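Long-range contacts in beta-mannosidase (Trichoderma harzianum, PDB 4CVU), which probably hydrolyses beta-mannosidic bonds at the non-reducing ends of mannosides and manno-oligosaccharides, as a retaining family 2 glycoside hydrolase: residues G366-H374 with S563-D571; K684-R692 with T736-F745. All blocks are in the same frame, centred on the assembly; numbering follows the deposited sequence.

Contact 1 (G366-H374 with S563-D571); sequences GITPGNNWH and SGHIYGDTD. With CD (cadmium ion), chain B.
P369 sets its CB over the centre of the H565 imidazole, 3.6 Å from the ring centroid, a CH-pi contact in which the two side chains cross at about a right angle. Beside it, the methyl T368 CG2 packs 3.8 Å from I566 CD1. A carboxylate-on-indole stack closes the other end of the contact. In W373, CG anti to the backbone N (chi1 -170°) turns one indole face to D569, whose CB stands 3.7 Å from the centroid of the five-membered ring and whose carboxylate stacks toward the rim, its plane tilted 15° from that of the ring. Between these pairs, N371 OD1 meets the Y567 ring at its edge, 3.4 Å from CD2, while R557 donates to the same oxygen. The backbones join here too: I566 N gives an almost straight bond to P369 O (2.9 Å), and N371 N bonds I566 O (3.1 Å). R590 also reaches I566 O. A water donates to N372 O (2.6 Å) and accepts a weak bond from G568 N. D571 OD1 and two waters bind a cadmium ion. The two bonds around G370 and I566 form a single parallel beta bridge, linking the loop before strand 374-377 to the approach to strand 570-572.

Contact 2 (K684-R692 with T736-F745); sequences KSEIQFYRR and TYEHVIASAF
T736 and I687 meet methyl to methyl, CG2 to CG2 at 3.7 Å, where a helix packs across a beta-sheet: helix 684-692 and strand 740-745 run at 112°, the latter an edge strand of a three-stranded antiparallel sheet of the mannosidase Ig-like domain. Y737 brings CE1 within 3.5 Å of I687 CG2, while its hydroxyl bonds S703. The helix end and the loop after it offer their carbonyls to R691, whose bend at chi3 (68°) brings its guanidinium round to them. R691 NH1 donates to T736 O (2.8 Å) and E738 O (2.7 Å), and NH2 shares E738 O, all in the guanidinium plane; a weak bond continues to H739 O. A leucine here would probably leave these three carbonyls without their shared donor and the loop less firmly held. I741 CD1 lies over one guanidinium face. S743 OG packs on Q688 CB, and two waters link it to Q688 OE1 and O. A744 O takes Q688 NE2, at 2.8 Å, from above its carbonyl plane. F745 is held on both faces: Q688 NE2 sits over one; on the opposite one R692, also a cation-pi partner of W756, makes a stacked cation-pi contact, planes 6° and centres 3.6 Å apart.

How the contacts relate
The two contacts come in series along the chain, contact 1 closing before contact 2 opens; their centres are 20 Å apart and their nearest atoms about 5 Å, without touching. Strand 592-595 lies between them: D569 and T570 of contact 1 touch it, as do E686, I687 and Y690 of contact 2, and A592 meets both T570 and Y690. Contact 1 leads into strand 374-377, which pairs into the mixed sheet with 380-389, 418-421, 442-446, 481-485 and 702-705, probably the catalytic barrel of this family, and it stays within that region. Contact 2 ties helix 664-692 of the barrel region to the Ig-like sheet of 740-747, 752-759 and 799-807, spanning the probable barrel and the following domain.

Contact 1 (G366-H374 with S563-D571)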
# COMPACT_ATOMS: atom_id res chain seq x y z
N GLY A 366 -2.29 -53.69 26.94
CA GLY A 366 -3.19 -52.70 27.50
C GLY A 366 -3.67 -51.64 26.52
O GLY A 366 -4.29 -50.68 26.91
N ILE A 367 -3.38 -51.82 25.24
CA ILE A 367 -3.82 -50.90 24.20
C ILE A 367 -5.24 -51.23 23.75
O ILE A 367 -5.55 -52.36 23.41
CB ILE A 367 -2.87 -50.92 22.99
CG1 ILE A 367 -1.47 -50.50 23.43
CG2 ILE A 367 -3.36 -49.97 21.90
CD1 ILE A 367 -0.40 -50.64 22.37
N THR A 368 -6.11 -50.22 23.75
CA THR A 368 -7.44 -50.35 23.16
C THR A 368 -7.44 -50.94 21.74
O THR A 368 -6.67 -50.50 20.86
CB THR A 368 -8.15 -49.01 23.12
OG1 THR A 368 -8.02 -48.37 24.39
CG2 THR A 368 -9.63 -49.18 22.77
N PRO A 369 -8.33 -51.92 21.50
CA PRO A 369 -8.50 -52.60 20.21
C PRO A 369 -9.04 -51.64 19.16
O PRO A 369 -9.54 -50.57 19.50
CB PRO A 369 -9.56 -53.69 20.49
CG PRO A 369 -9.62 -53.82 21.95
CD PRO A 369 -9.26 -52.47 22.52
N GLY A 370 -8.91 -52.06 17.92
CA GLY A 370 -9.26 -51.25 16.78
C GLY A 370 -8.20 -51.36 15.70
O GLY A 370 -7.75 -52.46 15.35
N ASN A 371 -7.82 -50.21 15.16
CA ASN A 371 -6.80 -50.17 14.13
C ASN A 371 -5.74 -49.12 14.47
O ASN A 371 -6.03 -48.07 14.99
CB ASN A 371 -7.43 -49.80 12.80
CG ASN A 371 -8.00 -50.97 12.08
OD1 ASN A 371 -9.02 -51.52 12.48
ND2 ASN A 371 -7.33 -51.37 10.98
N ASN A 372 -4.53 -49.42 14.08
CA ASN A 372 -3.44 -48.57 14.33
C ASN A 372 -3.59 -47.39 13.43
O ASN A 372 -4.38 -47.43 12.50
CB ASN A 372 -2.16 -49.28 13.93
CG ASN A 372 -1.74 -50.29 14.94
OD1 ASN A 372 -1.09 -49.97 15.91
ND2 ASN A 372 -2.06 -51.52 14.68
N TRP A 373 -2.83 -46.36 13.73
CA TRP A 373 -2.48 -45.29 12.78
C TRP A 373 -1.20 -44.67 13.31
O TRP A 373 -1.26 -43.76 14.07
CB TRP A 373 -3.60 -44.24 12.65
CG TRP A 373 -3.41 -43.28 11.55
CD1 TRP A 373 -2.46 -42.32 11.44
CD2 TRP A 373 -4.20 -43.20 10.35
NE1 TRP A 373 -2.62 -41.64 10.25
CE2 TRP A 373 -3.67 -42.17 9.56
CE3 TRP A 373 -5.28 -43.91 9.87
CZ2 TRP A 373 -4.17 -41.84 8.33
CZ3 TRP A 373 -5.79 -43.61 8.63
CH2 TRP A 373 -5.23 -42.55 7.86
N HIS A 374 -0.07 -45.21 12.91
CA HIS A 374 1.22 -44.70 13.31
C HIS A 374 2.34 -45.02 12.32
O HIS A 374 2.17 -45.75 11.40
CB HIS A 374 1.61 -45.14 14.73
CG HIS A 374 1.98 -46.58 14.86
ND1 HIS A 374 1.06 -47.56 15.18
CD2 HIS A 374 3.16 -47.21 14.72
CE1 HIS A 374 1.67 -48.72 15.22
NE2 HIS A 374 2.94 -48.54 14.94
N SER A 563 -18.25 -50.85 19.38
CA SER A 563 -18.30 -49.88 20.50
C SER A 563 -17.09 -50.09 21.42
O SER A 563 -16.68 -51.22 21.68
CB SER A 563 -19.59 -50.04 21.29
OG SER A 563 -19.76 -51.41 21.65
N GLY A 564 -16.50 -49.00 21.88
CA GLY A 564 -15.34 -49.11 22.77
C GLY A 564 -14.01 -49.19 22.02
O GLY A 564 -12.97 -48.87 22.59
N HIS A 565 -14.01 -49.64 20.76
CA HIS A 565 -12.76 -49.72 19.98
C HIS A 565 -12.40 -48.38 19.38
O HIS A 565 -13.27 -47.52 19.23
CB HIS A 565 -12.89 -50.75 18.88
CG HIS A 565 -13.02 -52.15 19.39
ND1 HIS A 565 -12.68 -53.25 18.63
CD2 HIS A 565 -13.42 -52.64 20.58
CE1 HIS A 565 -12.89 -54.35 19.32
NE2 HIS A 565 -13.33 -54.01 20.51
N ILE A 566 -11.12 -48.21 19.04
CA ILE A 566 -10.61 -46.92 18.51
C ILE A 566 -9.91 -47.16 17.17
O ILE A 566 -9.16 -48.13 17.03
CB ILE A 566 -9.62 -46.29 19.49
CG1 ILE A 566 -10.35 -45.84 20.75
CG2 ILE A 566 -8.91 -45.09 18.85
CD1 ILE A 566 -9.42 -45.48 21.89
N TYR A 567 -10.16 -46.27 16.22
CA TYR A 567 -9.64 -46.42 14.89
C TYR A 567 -9.21 -45.06 14.37
O TYR A 567 -9.83 -44.06 14.66
CB TYR A 567 -10.72 -46.94 13.92
CG TYR A 567 -11.51 -48.11 14.43
CD1 TYR A 567 -12.64 -47.93 15.21
CD2 TYR A 567 -11.10 -49.41 14.16
CE1 TYR A 567 -13.38 -49.02 15.69
CE2 TYR A 567 -11.83 -50.52 14.63
CZ TYR A 567 -12.96 -50.30 15.40
OH TYR A 567 -13.70 -51.38 15.89
N GLY A 568 -8.17 -45.05 13.57
CA GLY A 568 -7.90 -43.90 12.73
C GLY A 568 -7.25 -42.72 13.37
O GLY A 568 -7.10 -42.64 14.57
N ASP A 569 -6.87 -41.77 12.52
CA ASP A 569 -6.43 -40.48 12.97
C ASP A 569 -7.63 -39.55 13.23
O ASP A 569 -8.75 -39.86 12.86
CB ASP A 569 -5.44 -39.86 11.96
CG ASP A 569 -5.99 -39.73 10.55
OD1 ASP A 569 -7.08 -40.30 10.26
OD2 ASP A 569 -5.30 -39.03 9.71
N THR A 570 -7.37 -38.41 13.90
CA THR A 570 -8.42 -37.46 14.28
C THR A 570 -8.21 -36.06 13.67
O THR A 570 -7.08 -35.65 13.43
CB THR A 570 -8.50 -37.30 15.79
OG1 THR A 570 -7.22 -36.93 16.31
CG2 THR A 570 -8.97 -38.61 16.46
N ASP A 571 -9.33 -35.36 13.44
CA ASP A 571 -9.37 -33.89 13.22
C ASP A 571 -9.97 -33.14 14.42
O ASP A 571 -10.66 -33.70 15.28
CB ASP A 571 -10.26 -33.57 12.04
CG ASP A 571 -11.70 -33.94 12.31
OD1 ASP A 571 -11.98 -35.13 12.49
OD2 ASP A 571 -12.57 -33.05 12.34
CD CD B . -13.77 -35.86 13.50
O HOH W 1 -6.73 -46.84 11.62
O HOH W 2 -15.77 -36.80 14.84
O HOH W 3 -11.95 -37.61 14.67

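Contact 2 (K684-R692 with T736-F745)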
# COMPACT_ATOMS: atom_id res chain seq x y z
N LYS A 684 -1.45 -25.51 22.13
CA LYS A 684 -0.72 -26.06 23.29
C LYS A 684 -1.60 -27.01 24.06
O LYS A 684 -1.20 -28.13 24.40
CB LYS A 684 -0.29 -24.93 24.20
CG LYS A 684 0.43 -25.33 25.45
CD LYS A 684 0.38 -24.20 26.49
CE LYS A 684 1.05 -24.54 27.77
NZ LYS A 684 0.97 -23.40 28.74
N SER A 685 -2.80 -26.53 24.34
CA SER A 685 -3.78 -27.34 25.05
C SER A 685 -4.10 -28.68 24.32
O SER A 685 -4.29 -29.75 24.98
CB SER A 685 -5.05 -26.55 25.28
OG SER A 685 -5.99 -27.31 26.06
N GLU A 686 -4.17 -28.64 22.99
CA GLU A 686 -4.40 -29.86 22.26
C GLU A 686 -3.15 -30.70 22.17
O GLU A 686 -3.20 -31.89 22.40
CB GLU A 686 -4.99 -29.60 20.87
CG GLU A 686 -6.43 -29.12 20.92
CD GLU A 686 -7.11 -29.05 19.58
OE1 GLU A 686 -7.01 -29.98 18.79
OE2 GLU A 686 -7.80 -28.07 19.33
N ILE A 687 -2.00 -30.11 21.82
CA ILE A 687 -0.81 -30.90 21.67
C ILE A 687 -0.41 -31.69 22.93
O ILE A 687 0.02 -32.83 22.83
CB ILE A 687 0.40 -30.04 21.26
CG1 ILE A 687 0.19 -29.51 19.84
CG2 ILE A 687 1.64 -30.93 21.35
CD1 ILE A 687 1.19 -28.46 19.38
N GLN A 688 -0.46 -31.05 24.09
CA GLN A 688 -0.09 -31.72 25.33
C GLN A 688 -1.07 -32.87 25.63
O GLN A 688 -0.69 -33.89 26.17
CB GLN A 688 -0.03 -30.74 26.50
CG GLN A 688 -1.35 -30.13 26.93
CD GLN A 688 -1.21 -29.17 28.11
OE1 GLN A 688 -0.25 -28.40 28.21
NE2 GLN A 688 -2.18 -29.23 29.03
N PHE A 689 -2.33 -32.69 25.26
CA PHE A 689 -3.34 -33.76 25.43
C PHE A 689 -3.10 -34.95 24.46
O PHE A 689 -3.17 -36.11 24.85
CB PHE A 689 -4.74 -33.17 25.23
CG PHE A 689 -5.81 -34.19 25.05
CD1 PHE A 689 -6.49 -34.69 26.13
CD2 PHE A 689 -6.15 -34.64 23.79
CE1 PHE A 689 -7.47 -35.62 25.97
CE2 PHE A 689 -7.12 -35.60 23.61
CZ PHE A 689 -7.79 -36.08 24.70
N TYR A 690 -2.76 -34.65 23.21
CA TYR A 690 -2.41 -35.70 22.25
C TYR A 690 -1.15 -36.47 22.70
O TYR A 690 -1.11 -37.70 22.66
CB TYR A 690 -2.21 -35.15 20.83
CG TYR A 690 -3.43 -34.51 20.21
CD1 TYR A 690 -4.70 -35.09 20.36
CD2 TYR A 690 -3.34 -33.28 19.52
CE1 TYR A 690 -5.83 -34.47 19.84
CE2 TYR A 690 -4.46 -32.68 18.99
CZ TYR A 690 -5.70 -33.26 19.15
OH TYR A 690 -6.85 -32.65 18.60
N ARG A 691 -0.12 -35.73 23.13
CA ARG A 691 1.12 -36.35 23.54
C ARG A 691 1.03 -37.23 24.77
O ARG A 691 1.63 -38.27 24.79
CB ARG A 691 2.16 -35.32 23.82
CG ARG A 691 2.64 -34.66 22.54
CD ARG A 691 3.89 -33.88 22.85
NE ARG A 691 5.03 -34.74 23.19
CZ ARG A 691 6.27 -34.26 23.37
NH1 ARG A 691 6.51 -32.95 23.22
NH2 ARG A 691 7.28 -35.08 23.65
N ARG A 692 0.36 -36.75 25.80
CA ARG A 692 0.03 -37.58 26.99
C ARG A 692 -0.67 -38.90 26.63
O ARG A 692 -0.53 -39.93 27.31
CB ARG A 692 -0.85 -36.78 27.95
CG ARG A 692 -1.22 -37.55 29.22
CD ARG A 692 -2.16 -36.80 30.14
NE ARG A 692 -3.46 -36.58 29.53
CZ ARG A 692 -4.46 -35.93 30.11
NH1 ARG A 692 -4.33 -35.42 31.34
NH2 ARG A 692 -5.61 -35.76 29.46
N THR A 736 6.19 -27.03 23.31
CA THR A 736 5.29 -28.15 23.55
C THR A 736 5.68 -29.39 22.70
O THR A 736 5.16 -30.46 22.96
CB THR A 736 3.81 -27.75 23.30
OG1 THR A 736 3.59 -26.42 23.77
CG2 THR A 736 2.85 -28.69 24.04
N TYR A 737 6.55 -29.22 21.71
CA TYR A 737 7.12 -30.33 20.95
C TYR A 737 8.54 -30.74 21.45
O TYR A 737 9.26 -31.50 20.81
CB TYR A 737 7.15 -30.00 19.44
CG TYR A 737 5.81 -30.15 18.67
CD1 TYR A 737 4.78 -30.94 19.14
CD2 TYR A 737 5.65 -29.55 17.44
CE1 TYR A 737 3.60 -31.12 18.40
CE2 TYR A 737 4.48 -29.73 16.69
CZ TYR A 737 3.44 -30.50 17.20
OH TYR A 737 2.28 -30.67 16.49
N GLU A 738 8.96 -30.21 22.59
CA GLU A 738 10.24 -30.61 23.15
C GLU A 738 10.19 -32.10 23.56
O GLU A 738 9.11 -32.66 23.80
CB GLU A 738 10.62 -29.73 24.35
CG GLU A 738 11.11 -28.33 23.96
CD GLU A 738 11.80 -27.62 25.10
OE1 GLU A 738 12.79 -28.17 25.59
OE2 GLU A 738 11.37 -26.56 25.53
N HIS A 739 11.36 -32.73 23.61
CA HIS A 739 11.45 -34.17 23.90
C HIS A 739 10.79 -34.56 25.21
O HIS A 739 10.09 -35.53 25.26
CB HIS A 739 12.91 -34.65 23.86
CG HIS A 739 13.53 -34.57 22.51
ND1 HIS A 739 13.12 -35.35 21.45
CD2 HIS A 739 14.52 -33.78 22.04
CE1 HIS A 739 13.84 -35.04 20.38
NE2 HIS A 739 14.70 -34.10 20.71
N VAL A 740 11.02 -33.77 26.26
CA VAL A 740 10.48 -34.02 27.59
C VAL A 740 9.79 -32.72 28.08
O VAL A 740 10.43 -31.68 28.16
CB VAL A 740 11.62 -34.42 28.57
CG1 VAL A 740 11.07 -34.90 29.90
CG2 VAL A 740 12.49 -35.50 27.96
N ILE A 741 8.50 -32.81 28.37
CA ILE A 741 7.69 -31.66 28.77
C ILE A 741 6.90 -31.98 30.03
O ILE A 741 6.55 -33.13 30.28
CB ILE A 741 6.73 -31.19 27.63
CG1 ILE A 741 5.74 -32.32 27.25
CG2 ILE A 741 7.54 -30.76 26.40
CD1 ILE A 741 4.59 -31.86 26.37
N ALA A 742 6.66 -30.94 30.82
CA ALA A 742 5.74 -30.95 31.95
C ALA A 742 4.52 -30.14 31.55
O ALA A 742 4.66 -28.99 31.12
CB ALA A 742 6.39 -30.33 33.18
N SER A 743 3.34 -30.71 31.70
CA SER A 743 2.14 -30.15 31.13
C SER A 743 1.07 -30.00 32.20
O SER A 743 0.87 -30.93 32.99
CB SER A 743 1.63 -31.05 30.00
OG SER A 743 2.54 -31.10 28.89
N ALA A 744 0.38 -28.85 32.21
CA ALA A 744 -0.66 -28.56 33.20
C ALA A 744 -2.03 -28.75 32.60
O ALA A 744 -2.36 -28.10 31.63
CB ALA A 744 -0.53 -27.13 33.72
N PHE A 745 -2.82 -29.62 33.21
CA PHE A 745 -4.18 -29.93 32.76
C PHE A 745 -5.15 -29.38 33.79
O PHE A 745 -5.13 -29.79 34.96
CB PHE A 745 -4.39 -31.44 32.66
CG PHE A 745 -3.69 -32.07 31.49
CD1 PHE A 745 -2.35 -32.44 31.57
CD2 PHE A 745 -4.36 -32.32 30.32
CE1 PHE A 745 -1.70 -33.03 30.50
CE2 PHE A 745 -3.72 -32.91 29.23
CZ PHE A 745 -2.39 -33.27 29.32
O HOH W 4 0.50 -26.67 30.20
O HOH W 5 2.63 -28.71 28.02
O HOH W 6 1.45 -33.95 28.08